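KLLA0C04147p (Kluyveromyces lactis, PDB 5H2D) binds ergosterol in its OSBP-related domain, the part of the longer protein described here, and probably serves in sterol transfer. Local coordinates at residues A[180-186]-A[202-208]; A[151-157]-A[412-416]; A[110-114]-A[272-276]. All blocks are in the same frame, centred on the assembly; numbering follows the deposited sequence.

Contact 1: residues A[180-186]-A[202-208]; sequences FKHLGLW and TYKKPNN. With ERG (ergosterol), chain B.
F180 with N208 and W186 with Y203 form antiparallel hydrogen-bonded pairs, yet the register slips by one residue between them and two waters fill the parted middle. One water joins the carbonyls of H182 and G184 to K205 N; the other links H182 N with K205 O and N207 OD1. H182 donates its NE2-H to N208 OD1 in a short bond of 2.6 Å, nearly straight at 168°. That oxygen lies in the imidazole plane, whereas the amide is turned 81° from the ring, and N222 takes the ND2 end. H182 CE1 brings the ring edge to 3.5 Å from ERG C5, while F180 turns a ring face to ERG C17, where the five-membered ring meets the side chain, its CZ 3.4 Å from ERG C22. K205, extended beyond CG, runs obliquely over the indole of W186: CE sits above the five-membered ring, and NZ makes a cation-pi contact 3.6 Å from the six-membered centroid. The same NZ donates to ERG O1 at 2.8 Å and is salt-bridged to D79, giving the ammonium three partners. F180, H182, K205 and N208 thus form part of the ergosterol pocket of this OSBP-related domain, K205 at the sterol hydroxyl.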
loop_
_atom_site.group_PDB
_atom_site.type_symbol
_atom_site.label_atom_id
_atom_site.label_comp_id
_atom_site.label_asym_id
_atom_site.label_seq_id
_atom_site.Cartn_x
_atom_site.Cartn_y
_atom_site.Cartn_z
ATOM N N PHE A 180 10.923 -8.101 -7.173
ATOM C CA PHE A 180 9.607 -8.189 -6.542
ATOM C C PHE A 180 8.537 -7.858 -7.567
ATOM O O PHE A 180 8.544 -6.768 -8.152
ATOM C CB PHE A 180 9.518 -7.241 -5.339
ATOM C CG PHE A 180 10.555 -7.531 -4.312
ATOM C CD1 PHE A 180 11.832 -6.987 -4.415
ATOM C CD2 PHE A 180 10.284 -8.414 -3.284
ATOM C CE1 PHE A 180 12.811 -7.315 -3.478
ATOM C CE2 PHE A 180 11.245 -8.741 -2.351
ATOM C CZ PHE A 180 12.510 -8.195 -2.443
ATOM N N LYS A 181 7.623 -8.794 -7.782
ATOM C CA LYS A 181 6.495 -8.579 -8.677
ATOM C C LYS A 181 5.207 -8.602 -7.868
ATOM O O LYS A 181 5.074 -9.385 -6.918
ATOM C CB LYS A 181 6.462 -9.634 -9.793
ATOM C CG LYS A 181 7.707 -9.581 -10.675
ATOM C CD LYS A 181 7.575 -10.444 -11.918
ATOM C CE LYS A 181 8.468 -9.929 -13.047
ATOM N NZ LYS A 181 9.919 -9.930 -12.699
ATOM N N HIS A 182 4.282 -7.728 -8.238
ATOM C CA HIS A 182 3.017 -7.534 -7.529
ATOM C C HIS A 182 1.908 -8.037 -8.440
ATOM O O HIS A 182 1.541 -7.375 -9.417
ATOM C CB HIS A 182 2.861 -6.063 -7.156
ATOM C CG HIS A 182 3.963 -5.590 -6.264
ATOM N ND1 HIS A 182 3.787 -5.364 -4.918
ATOM C CD2 HIS A 182 5.282 -5.388 -6.511
ATOM C CE1 HIS A 182 4.946 -5.020 -4.377
ATOM N NE2 HIS A 182 5.869 -5.034 -5.322
ATOM N N LEU A 183 1.389 -9.220 -8.122
ATOM C CA LEU A 183 0.546 -9.956 -9.054
ATOM C C LEU A 183 -0.937 -9.622 -8.942
ATOM O O LEU A 183 -1.706 -9.981 -9.843
ATOM C CB LEU A 183 0.751 -11.461 -8.846
ATOM C CG LEU A 183 2.196 -11.956 -8.993
ATOM C CD1 LEU A 183 2.287 -13.474 -8.855
ATOM C CD2 LEU A 183 2.785 -11.500 -10.319
ATOM N N GLY A 184 -1.369 -8.961 -7.868
ATOM C CA GLY A 184 -2.780 -8.722 -7.672
ATOM C C GLY A 184 -3.299 -7.485 -8.407
ATOM O O GLY A 184 -2.574 -6.542 -8.711
ATOM N N LEU A 185 -4.606 -7.485 -8.677
ATOM C CA LEU A 185 -5.267 -6.348 -9.297
ATOM C C LEU A 185 -5.785 -5.384 -8.234
ATOM O O LEU A 185 -6.275 -5.802 -7.177
ATOM C CB LEU A 185 -6.423 -6.826 -10.178
ATOM C CG LEU A 185 -7.101 -5.828 -11.109
ATOM C CD1 LEU A 185 -6.105 -5.262 -12.116
ATOM C CD2 LEU A 185 -8.267 -6.512 -11.818
ATOM N N TRP A 186 -5.670 -4.093 -8.519
ATOM C CA TRP A 186 -6.113 -3.034 -7.619
ATOM C C TRP A 186 -7.303 -2.288 -8.215
ATOM O O TRP A 186 -7.359 -2.049 -9.426
ATOM C CB TRP A 186 -4.946 -2.087 -7.324
ATOM C CG TRP A 186 -3.922 -2.866 -6.571
ATOM C CD1 TRP A 186 -2.906 -3.604 -7.101
ATOM C CD2 TRP A 186 -3.885 -3.084 -5.156
ATOM N NE1 TRP A 186 -2.210 -4.231 -6.103
ATOM C CE2 TRP A 186 -2.794 -3.929 -4.896
ATOM C CE3 TRP A 186 -4.647 -2.612 -4.083
ATOM C CZ2 TRP A 186 -2.454 -4.329 -3.608
ATOM C CZ3 TRP A 186 -4.309 -3.016 -2.800
ATOM C CH2 TRP A 186 -3.215 -3.856 -2.573
ATOM N N THR A 202 -8.968 0.308 -12.633
ATOM C CA THR A 202 -8.162 -0.835 -12.204
ATOM C C THR A 202 -6.759 -0.758 -12.796
ATOM O O THR A 202 -6.547 -0.176 -13.868
ATOM C CB THR A 202 -8.797 -2.188 -12.586
ATOM O OG1 THR A 202 -8.962 -2.260 -14.008
ATOM C CG2 THR A 202 -10.151 -2.377 -11.913
ATOM N N TYR A 203 -5.800 -1.359 -12.088
ATOM C CA TYR A 203 -4.399 -1.379 -12.510
ATOM C C TYR A 203 -3.636 -2.374 -11.650
ATOM O O TYR A 203 -4.135 -2.852 -10.626
ATOM C CB TYR A 203 -3.761 0.006 -12.404
ATOM C CG TYR A 203 -3.527 0.448 -10.985
ATOM C CD1 TYR A 203 -4.567 0.929 -10.202
ATOM C CD2 TYR A 203 -2.254 0.374 -10.431
ATOM C CE1 TYR A 203 -4.334 1.334 -8.881
ATOM C CE2 TYR A 203 -2.015 0.766 -9.145
ATOM C CZ TYR A 203 -3.044 1.237 -8.375
ATOM O OH TYR A 203 -2.749 1.628 -7.087
ATOM N N LYS A 204 -2.411 -2.693 -12.086
ATOM C CA LYS A 204 -1.449 -3.442 -11.289
ATOM C C LYS A 204 -0.229 -2.581 -10.994
ATOM O O LYS A 204 0.172 -1.736 -11.800
ATOM C CB LYS A 204 -1.007 -4.732 -11.989
ATOM C CG LYS A 204 -2.143 -5.706 -12.178
ATOM C CD LYS A 204 -1.665 -7.029 -12.711
ATOM C CE LYS A 204 -2.776 -8.056 -12.623
ATOM N NZ LYS A 204 -2.277 -9.435 -12.914
ATOM N N LYS A 205 0.373 -2.817 -9.836
ATOM C CA LYS A 205 1.484 -2.017 -9.359
ATOM C C LYS A 205 2.778 -2.372 -10.086
ATOM O O LYS A 205 2.933 -3.481 -10.602
ATOM C CB LYS A 205 1.653 -2.225 -7.854
ATOM C CG LYS A 205 0.487 -1.666 -7.034
ATOM C CD LYS A 205 0.622 -2.058 -5.564
ATOM C CE LYS A 205 -0.455 -1.391 -4.719
ATOM N NZ LYS A 205 -0.378 -1.831 -3.293
ATOM N N PRO A 206 3.728 -1.444 -10.130
ATOM C CA PRO A 206 5.007 -1.722 -10.797
ATOM C C PRO A 206 5.840 -2.721 -10.004
ATOM O O PRO A 206 5.581 -3.018 -8.837
ATOM C CB PRO A 206 5.675 -0.345 -10.842
ATOM C CG PRO A 206 5.131 0.350 -9.607
ATOM C CD PRO A 206 3.688 -0.090 -9.552
ATOM N N ASN A 207 6.862 -3.254 -10.667
ATOM C CA ASN A 207 7.837 -4.099 -9.999
ATOM C C ASN A 207 8.798 -3.267 -9.151
ATOM O O ASN A 207 8.984 -2.070 -9.368
ATOM C CB ASN A 207 8.648 -4.890 -11.023
ATOM C CG ASN A 207 7.776 -5.578 -12.022
ATOM O OD1 ASN A 207 6.816 -6.246 -11.654
ATOM N ND2 ASN A 207 8.079 -5.390 -13.308
ATOM N N ASN A 208 9.424 -3.922 -8.174
ATOM C CA ASN A 208 10.530 -3.317 -7.447
ATOM C C ASN A 208 11.722 -4.257 -7.489
ATOM O O ASN A 208 11.581 -5.463 -7.690
ATOM C CB ASN A 208 10.188 -3.008 -5.970
ATOM C CG ASN A 208 8.724 -3.176 -5.664
ATOM O OD1 ASN A 208 8.309 -4.225 -5.172
ATOM N ND2 ASN A 208 7.928 -2.139 -5.951
HETATM C C1 ERG B . 5.979 -1.598 -2.726
HETATM C C2 ERG B . 4.650 -0.851 -2.651
HETATM C C3 ERG B . 3.555 -1.883 -2.595
HETATM C C4 ERG B . 3.729 -2.776 -1.366
HETATM C C5 ERG B . 5.045 -3.342 -1.280
HETATM C C6 ERG B . 5.200 -4.597 -0.708
HETATM C C7 ERG B . 6.455 -5.198 -0.520
HETATM C C8 ERG B . 7.627 -4.537 -0.898
HETATM C C9 ERG B . 7.503 -3.353 -1.683
HETATM C C10 ERG B . 6.190 -2.542 -1.533
HETATM C C11 ERG B . 8.787 -2.419 -1.656
HETATM C C12 ERG B . 10.103 -3.202 -1.656
HETATM C C13 ERG B . 10.060 -4.212 -0.490
HETATM C C14 ERG B . 8.919 -5.191 -0.846
HETATM C C15 ERG B . 9.114 -6.285 0.184
HETATM C C16 ERG B . 10.659 -6.409 0.317
HETATM C C17 ERG B . 11.224 -5.207 -0.489
HETATM C C18 ERG B . 9.896 -3.533 0.889
HETATM C C19 ERG B . 6.322 -1.705 -0.231
HETATM C C20 ERG B . 12.569 -4.767 0.134
HETATM C C21 ERG B . 13.191 -3.537 -0.518
HETATM C C22 ERG B . 13.514 -5.949 -0.035
HETATM C C23 ERG B . 14.012 -6.700 1.159
HETATM C C24 ERG B . 14.932 -7.904 0.961
HETATM C C25 ERG B . 16.037 -7.849 2.025
HETATM C C26 ERG B . 16.843 -6.561 1.819
HETATM C C27 ERG B . 17.015 -9.031 1.917
HETATM C C28 ERG B . 14.070 -9.141 1.117
HETATM O O1 ERG B . 2.235 -1.231 -2.569
HETATM O O HOH W 1 -0.197 -5.278 -8.455
HETATM O O HOH W 2 4.565 -5.801 -10.291
#

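Contact 2: residues A[151-157]-A[412-416]; sequences ISATWTE and YWKFN
W155 and F415 bring together two parts of the OSBP-related fold: strand 151-157 of the incomplete antiparallel beta barrel, and strand 411-415 of the small hairpin it makes with strand 400-404. The two strands pack face to face without pairing, their axes 7.4 Å apart at closest and their directions 48° from each other. W155 shows how one side chain can span such an interface. Its CG stands anti to the backbone N (chi1 -154°), which carries the indole out across the hairpin. CB begins the contact, 4.0 Å from F415 CB, and CG lies against F415 CG. CD1 approaches F415 CD2 at 3.5 Å, and NE1 lies close to the same atom, because the phenyl ring makes an offset stack on the five-membered ring with centroids 4.6 Å apart. The methylene of F415 rests over that face, modelled so close that its exact height is doubtful. Farther out, CE3 nears F415 N, CZ3 comes to 3.5 Å from W413 O, and CH2 and CZ3 end at the ring edge of Y412, each 4.1 Å from its CE2. F164 also stacks with the indole. Toward the start of the strand, W413 takes over: its NE1 is hydrogen-bonded to E166 OE1, A153 CB sits 3.4 Å from W413 CB, and the branch methyl CG2 of I151 reaches to 4.1 Å from W413 NE1.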
loop_
_atom_site.group_PDB
_atom_site.type_symbol
_atom_site.label_atom_id
_atom_site.label_comp_id
_atom_site.label_asym_id
_atom_site.label_seq_id
_atom_site.Cartn_x
_atom_site.Cartn_y
_atom_site.Cartn_z
ATOM N N ILE A 151 -0.485 -13.739 0.904
ATOM C CA ILE A 151 -1.410 -12.841 0.218
ATOM C C ILE A 151 -2.176 -12.027 1.251
ATOM O O ILE A 151 -2.681 -12.586 2.231
ATOM C CB ILE A 151 -2.405 -13.606 -0.670
ATOM C CG1 ILE A 151 -1.647 -14.467 -1.677
ATOM C CG2 ILE A 151 -3.314 -12.617 -1.387
ATOM C CD1 ILE A 151 -2.577 -15.300 -2.575
ATOM N N SER A 152 -2.284 -10.717 1.008
ATOM C CA SER A 152 -3.073 -9.793 1.816
ATOM C C SER A 152 -4.231 -9.283 0.970
ATOM O O SER A 152 -4.063 -9.016 -0.221
ATOM C CB SER A 152 -2.219 -8.602 2.286
ATOM O OG SER A 152 -0.916 -9.012 2.696
ATOM N N ALA A 153 -5.414 -9.163 1.574
ATOM C CA ALA A 153 -6.552 -8.517 0.930
ATOM C C ALA A 153 -6.818 -7.202 1.644
ATOM O O ALA A 153 -6.772 -7.151 2.872
ATOM C CB ALA A 153 -7.803 -9.395 1.000
ATOM N N THR A 154 -7.128 -6.145 0.888
ATOM C CA THR A 154 -7.389 -4.843 1.493
ATOM C C THR A 154 -8.780 -4.329 1.141
ATOM O O THR A 154 -9.416 -4.777 0.187
ATOM C CB THR A 154 -6.387 -3.769 1.056
ATOM O OG1 THR A 154 -6.723 -3.326 -0.265
ATOM C CG2 THR A 154 -4.944 -4.297 1.085
ATOM N N TRP A 155 -9.222 -3.340 1.910
ATOM C CA TRP A 155 -10.504 -2.684 1.638
ATOM C C TRP A 155 -10.452 -1.314 2.296
ATOM O O TRP A 155 -10.455 -1.228 3.531
ATOM C CB TRP A 155 -11.657 -3.517 2.192
ATOM C CG TRP A 155 -12.995 -3.333 1.511
ATOM C CD1 TRP A 155 -14.033 -2.554 1.937
ATOM C CD2 TRP A 155 -13.450 -4.008 0.337
ATOM N NE1 TRP A 155 -15.104 -2.685 1.084
ATOM C CE2 TRP A 155 -14.770 -3.570 0.090
ATOM C CE3 TRP A 155 -12.869 -4.934 -0.537
ATOM C CZ2 TRP A 155 -15.514 -4.022 -0.999
ATOM C CZ3 TRP A 155 -13.606 -5.388 -1.610
ATOM C CH2 TRP A 155 -14.919 -4.932 -1.834
ATOM N N THR A 156 -10.397 -0.258 1.483
ATOM C CA THR A 156 -10.339 1.122 1.951
ATOM C C THR A 156 -11.582 1.859 1.472
ATOM O O THR A 156 -11.996 1.699 0.319
ATOM C CB THR A 156 -9.094 1.854 1.431
ATOM O OG1 THR A 156 -7.928 1.038 1.645
ATOM C CG2 THR A 156 -8.896 3.157 2.176
ATOM N N GLU A 157 -12.178 2.662 2.351
ATOM C CA GLU A 157 -13.411 3.364 2.015
ATOM C C GLU A 157 -13.379 4.795 2.526
ATOM O O GLU A 157 -12.865 5.072 3.610
ATOM C CB GLU A 157 -14.621 2.632 2.591
ATOM C CG GLU A 157 -14.771 1.215 2.087
ATOM C CD GLU A 157 -15.721 0.430 2.950
ATOM O OE1 GLU A 157 -15.261 -0.151 3.959
ATOM O OE2 GLU A 157 -16.932 0.426 2.640
ATOM N N TYR A 412 -11.446 -11.812 -6.873
ATOM C CA TYR A 412 -10.988 -10.778 -5.953
ATOM C C TYR A 412 -11.459 -11.142 -4.554
ATOM O O TYR A 412 -12.306 -12.020 -4.370
ATOM C CB TYR A 412 -11.491 -9.387 -6.363
ATOM C CG TYR A 412 -12.937 -9.098 -6.006
ATOM C CD1 TYR A 412 -13.975 -9.796 -6.601
ATOM C CD2 TYR A 412 -13.257 -8.116 -5.086
ATOM C CE1 TYR A 412 -15.291 -9.530 -6.276
ATOM C CE2 TYR A 412 -14.570 -7.843 -4.754
ATOM C CZ TYR A 412 -15.582 -8.547 -5.359
ATOM O OH TYR A 412 -16.889 -8.266 -5.028
ATOM N N TRP A 413 -10.881 -10.479 -3.559
ATOM C CA TRP A 413 -11.239 -10.723 -2.168
ATOM C C TRP A 413 -12.297 -9.709 -1.766
ATOM O O TRP A 413 -12.006 -8.517 -1.631
ATOM C CB TRP A 413 -10.006 -10.639 -1.273
ATOM C CG TRP A 413 -9.037 -11.729 -1.563
ATOM C CD1 TRP A 413 -7.928 -11.653 -2.355
ATOM C CD2 TRP A 413 -9.098 -13.073 -1.085
ATOM N NE1 TRP A 413 -7.287 -12.865 -2.393
ATOM C CE2 TRP A 413 -7.979 -13.755 -1.610
ATOM C CE3 TRP A 413 -9.971 -13.759 -0.232
ATOM C CZ2 TRP A 413 -7.728 -15.098 -1.332
ATOM C CZ3 TRP A 413 -9.718 -15.101 0.044
ATOM C CH2 TRP A 413 -8.610 -15.752 -0.510
ATOM N N LYS A 414 -13.528 -10.184 -1.595
ATOM C CA LYS A 414 -14.661 -9.320 -1.283
ATOM C C LYS A 414 -14.800 -9.196 0.230
ATOM O O LYS A 414 -15.068 -10.181 0.922
ATOM C CB LYS A 414 -15.939 -9.875 -1.905
ATOM C CG LYS A 414 -17.128 -8.942 -1.762
ATOM C CD LYS A 414 -18.354 -9.518 -2.457
ATOM C CE LYS A 414 -19.480 -8.507 -2.515
ATOM N NZ LYS A 414 -19.917 -8.091 -1.161
ATOM N N PHE A 415 -14.607 -7.984 0.735
ATOM C CA PHE A 415 -14.863 -7.678 2.139
ATOM C C PHE A 415 -16.298 -8.056 2.490
ATOM O O PHE A 415 -17.228 -7.747 1.742
ATOM C CB PHE A 415 -14.599 -6.183 2.352
ATOM C CG PHE A 415 -14.760 -5.689 3.771
ATOM C CD1 PHE A 415 -13.900 -6.102 4.772
ATOM C CD2 PHE A 415 -15.731 -4.747 4.072
ATOM C CE1 PHE A 415 -14.037 -5.606 6.071
ATOM C CE2 PHE A 415 -15.877 -4.245 5.349
ATOM C CZ PHE A 415 -15.032 -4.676 6.359
ATOM N N ASN A 416 -16.485 -8.752 3.616
ATOM C CA ASN A 416 -17.836 -9.200 3.957
ATOM C C ASN A 416 -18.662 -8.141 4.677
ATOM O O ASN A 416 -19.827 -8.403 4.995
ATOM C CB ASN A 416 -17.810 -10.509 4.770
ATOM C CG ASN A 416 -17.158 -10.376 6.141
ATOM O OD1 ASN A 416 -17.050 -9.293 6.721
ATOM N ND2 ASN A 416 -16.716 -11.516 6.667
HETATM O O HOH W 3 -9.743 -6.974 -1.897
#

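Contact 3: residues A[110-114]-A[272-276]; sequences YASTV and RWNES. With ERG (ergosterol), chain B.
W273 brings CE3 and CZ3 of its six-membered ring obliquely against Y110 and V114, an instance of one large side chain of a turn packing on a neighbouring 3-10 turn. Its CG is set between the backbone N and the carbonyl carbon (chi1 50°), which folds the indole back toward 110-114 while its own carbonyl looks the same way. CE3 lies 3.9 Å from Y110 CB, and CZ3 reaches both Y110 O and the V114 methyl CG2, the latter at 3.6 Å. V114 slants across the indole, whereas T113 meets it at about a right angle. A111 adds its methyl beside the peptide, with CB 3.4 Å from W273 O. One water completes the polar side: it accepts from A111 N at 2.8 Å and donates to W273 O at 2.7 Å. Y110 O is fixed by two donors, T113 N and T113 OG1, the hydroxyl bond being 2.7 Å and in the carbonyl plane. Y110's ring leads off from W273, so that CE1 comes 3.7 Å from ERG C2. W273 and N274 lie in the connection between strands 265-272 and 276-281, where E275 and S276 face R272 in a classic beta bulge. The 3-10 turn 111-113 follows helix 95-108; W273 meets the rings of Y252 and F241 and touches strand 219-230, and A111 packs on W318 of strand 314-319.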
loop_
_atom_site.group_PDB
_atom_site.type_symbol
_atom_site.label_atom_id
_atom_site.label_comp_id
_atom_site.label_asym_id
_atom_site.label_seq_id
_atom_site.Cartn_x
_atom_site.Cartn_y
_atom_site.Cartn_z
ATOM N N TYR A 110 5.657 5.447 -3.995
ATOM C CA TYR A 110 6.969 4.828 -4.144
ATOM C C TYR A 110 8.105 5.631 -3.524
ATOM O O TYR A 110 9.150 5.050 -3.210
ATOM C CB TYR A 110 7.228 4.501 -5.639
ATOM C CG TYR A 110 6.313 3.349 -5.931
ATOM C CD1 TYR A 110 6.646 2.065 -5.505
ATOM C CD2 TYR A 110 5.044 3.563 -6.449
ATOM C CE1 TYR A 110 5.778 1.026 -5.651
ATOM C CE2 TYR A 110 4.160 2.519 -6.596
ATOM C CZ TYR A 110 4.532 1.251 -6.189
ATOM O OH TYR A 110 3.651 0.214 -6.306
ATOM N N ALA A 111 7.904 6.917 -3.236
ATOM C CA ALA A 111 8.953 7.665 -2.552
ATOM C C ALA A 111 9.300 7.033 -1.215
ATOM O O ALA A 111 10.467 7.024 -0.807
ATOM C CB ALA A 111 8.530 9.114 -2.339
ATOM N N SER A 112 8.297 6.508 -0.512
ATOM C CA SER A 112 8.508 5.941 0.813
ATOM C C SER A 112 9.326 4.657 0.794
ATOM O O SER A 112 9.754 4.219 1.862
ATOM C CB SER A 112 7.163 5.662 1.490
ATOM O OG SER A 112 6.414 4.731 0.733
ATOM N N THR A 113 9.563 4.058 -0.376
ATOM C CA THR A 113 10.342 2.816 -0.428
ATOM C C THR A 113 11.848 3.067 -0.403
ATOM O O THR A 113 12.615 2.153 -0.068
ATOM C CB THR A 113 9.978 1.983 -1.672
ATOM O OG1 THR A 113 10.397 2.640 -2.878
ATOM C CG2 THR A 113 8.480 1.724 -1.741
ATOM N N VAL A 114 12.285 4.282 -0.717
ATOM C CA VAL A 114 13.712 4.575 -0.741
ATOM C C VAL A 114 14.295 4.468 0.664
ATOM O O VAL A 114 13.644 4.803 1.662
ATOM C CB VAL A 114 13.939 5.972 -1.342
ATOM C CG1 VAL A 114 15.416 6.304 -1.364
ATOM C CG2 VAL A 114 13.369 6.013 -2.747
ATOM N N ARG A 272 10.360 12.686 -10.891
ATOM C CA ARG A 272 11.148 11.664 -10.221
ATOM C C ARG A 272 10.319 11.154 -9.054
ATOM O O ARG A 272 9.857 11.947 -8.230
ATOM C CB ARG A 272 12.503 12.222 -9.780
ATOM C CG ARG A 272 13.295 12.817 -10.956
ATOM C CD ARG A 272 14.753 13.056 -10.608
ATOM N NE ARG A 272 15.566 11.868 -10.861
ATOM C CZ ARG A 272 16.723 11.611 -10.261
ATOM N NH1 ARG A 272 17.207 12.454 -9.358
ATOM N NH2 ARG A 272 17.390 10.504 -10.555
ATOM N N TRP A 273 10.088 9.846 -9.018
ATOM C CA TRP A 273 9.143 9.321 -8.033
ATOM C C TRP A 273 9.672 9.377 -6.607
ATOM O O TRP A 273 8.917 9.058 -5.680
ATOM C CB TRP A 273 8.703 7.889 -8.394
ATOM C CG TRP A 273 9.791 6.887 -8.714
ATOM C CD1 TRP A 273 10.193 6.476 -9.960
ATOM C CD2 TRP A 273 10.584 6.151 -7.775
ATOM N NE1 TRP A 273 11.198 5.536 -9.848
ATOM C CE2 TRP A 273 11.460 5.327 -8.518
ATOM C CE3 TRP A 273 10.651 6.118 -6.372
ATOM C CZ2 TRP A 273 12.386 4.485 -7.913
ATOM C CZ3 TRP A 273 11.570 5.276 -5.773
ATOM C CH2 TRP A 273 12.428 4.470 -6.546
ATOM N N ASN A 274 10.918 9.793 -6.389
ATOM C CA ASN A 274 11.385 10.088 -5.042
ATOM C C ASN A 274 11.324 11.577 -4.710
ATOM O O ASN A 274 11.808 11.978 -3.648
ATOM C CB ASN A 274 12.812 9.561 -4.840
ATOM C CG ASN A 274 13.824 10.271 -5.696
ATOM O OD1 ASN A 274 13.507 10.763 -6.783
ATOM N ND2 ASN A 274 15.064 10.323 -5.217
ATOM N N GLU A 275 10.709 12.400 -5.569
ATOM C CA GLU A 275 10.766 13.845 -5.381
ATOM C C GLU A 275 9.469 14.568 -5.738
ATOM O O GLU A 275 8.822 15.131 -4.857
ATOM C CB GLU A 275 11.921 14.434 -6.190
ATOM C CG GLU A 275 12.152 15.915 -5.933
ATOM C CD GLU A 275 13.386 16.446 -6.647
ATOM O OE1 GLU A 275 13.955 15.714 -7.492
ATOM O OE2 GLU A 275 13.784 17.597 -6.360
ATOM N N SER A 276 9.081 14.588 -7.010
ATOM C CA SER A 276 7.909 15.374 -7.377
ATOM C C SER A 276 7.459 14.988 -8.777
ATOM O O SER A 276 8.246 14.479 -9.582
ATOM C CB SER A 276 8.195 16.879 -7.314
ATOM O OG SER A 276 9.177 17.249 -8.265
HETATM C C1 ERG B . 5.979 -1.598 -2.726
HETATM C C2 ERG B . 4.650 -0.851 -2.651
HETATM C C3 ERG B . 3.555 -1.883 -2.595
HETATM C C4 ERG B . 3.729 -2.776 -1.366
HETATM C C5 ERG B . 5.045 -3.342 -1.280
HETATM C C6 ERG B . 5.200 -4.597 -0.708
HETATM C C7 ERG B . 6.455 -5.198 -0.520
HETATM C C8 ERG B . 7.627 -4.537 -0.898
HETATM C C9 ERG B . 7.503 -3.353 -1.683
HETATM C C10 ERG B . 6.190 -2.542 -1.533
HETATM C C11 ERG B . 8.787 -2.419 -1.656
HETATM C C12 ERG B . 10.103 -3.202 -1.656
HETATM C C13 ERG B . 10.060 -4.212 -0.490
HETATM C C14 ERG B . 8.919 -5.191 -0.846
HETATM C C15 ERG B . 9.114 -6.285 0.184
HETATM C C16 ERG B . 10.659 -6.409 0.317
HETATM C C17 ERG B . 11.224 -5.207 -0.489
HETATM C C18 ERG B . 9.896 -3.533 0.889
HETATM C C19 ERG B . 6.322 -1.705 -0.231
HETATM C C20 ERG B . 12.569 -4.767 0.134
HETATM C C21 ERG B . 13.191 -3.537 -0.518
HETATM C C22 ERG B . 13.514 -5.949 -0.035
HETATM C C23 ERG B . 14.012 -6.700 1.159
HETATM C C24 ERG B . 14.932 -7.904 0.961
HETATM C C25 ERG B . 16.037 -7.849 2.025
HETATM C C26 ERG B . 16.843 -6.561 1.819
HETATM C C27 ERG B . 17.015 -9.031 1.917
HETATM C C28 ERG B . 14.070 -9.141 1.117
HETATM O O1 ERG B . 2.235 -1.231 -2.569
HETATM O O HOH W 4 6.379 8.225 -5.146
#

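In the fold
Contact 1 is the hub of the three. Its centre is about 15 Å from that of contact 2, and the two touch through the sheet wall where W186 CZ3 packs 3.5 Å from T154 OG1. Thus 151-157 turns one face inward, toward the pocket side, and the other to the hairpin; the side chain of I151 is about 12 Å from the bound ergosterol. Contact 3 lies about 17 Å from contact 1, centre to centre, but shares the pocket with it: Y110 OH packs 3.5 Å from K205 CB, beside the lysine that holds the ergosterol hydroxyl. Contacts 2 and 3, about 26 Å apart between centres, do not touch and flank the chain's centre on opposite sides.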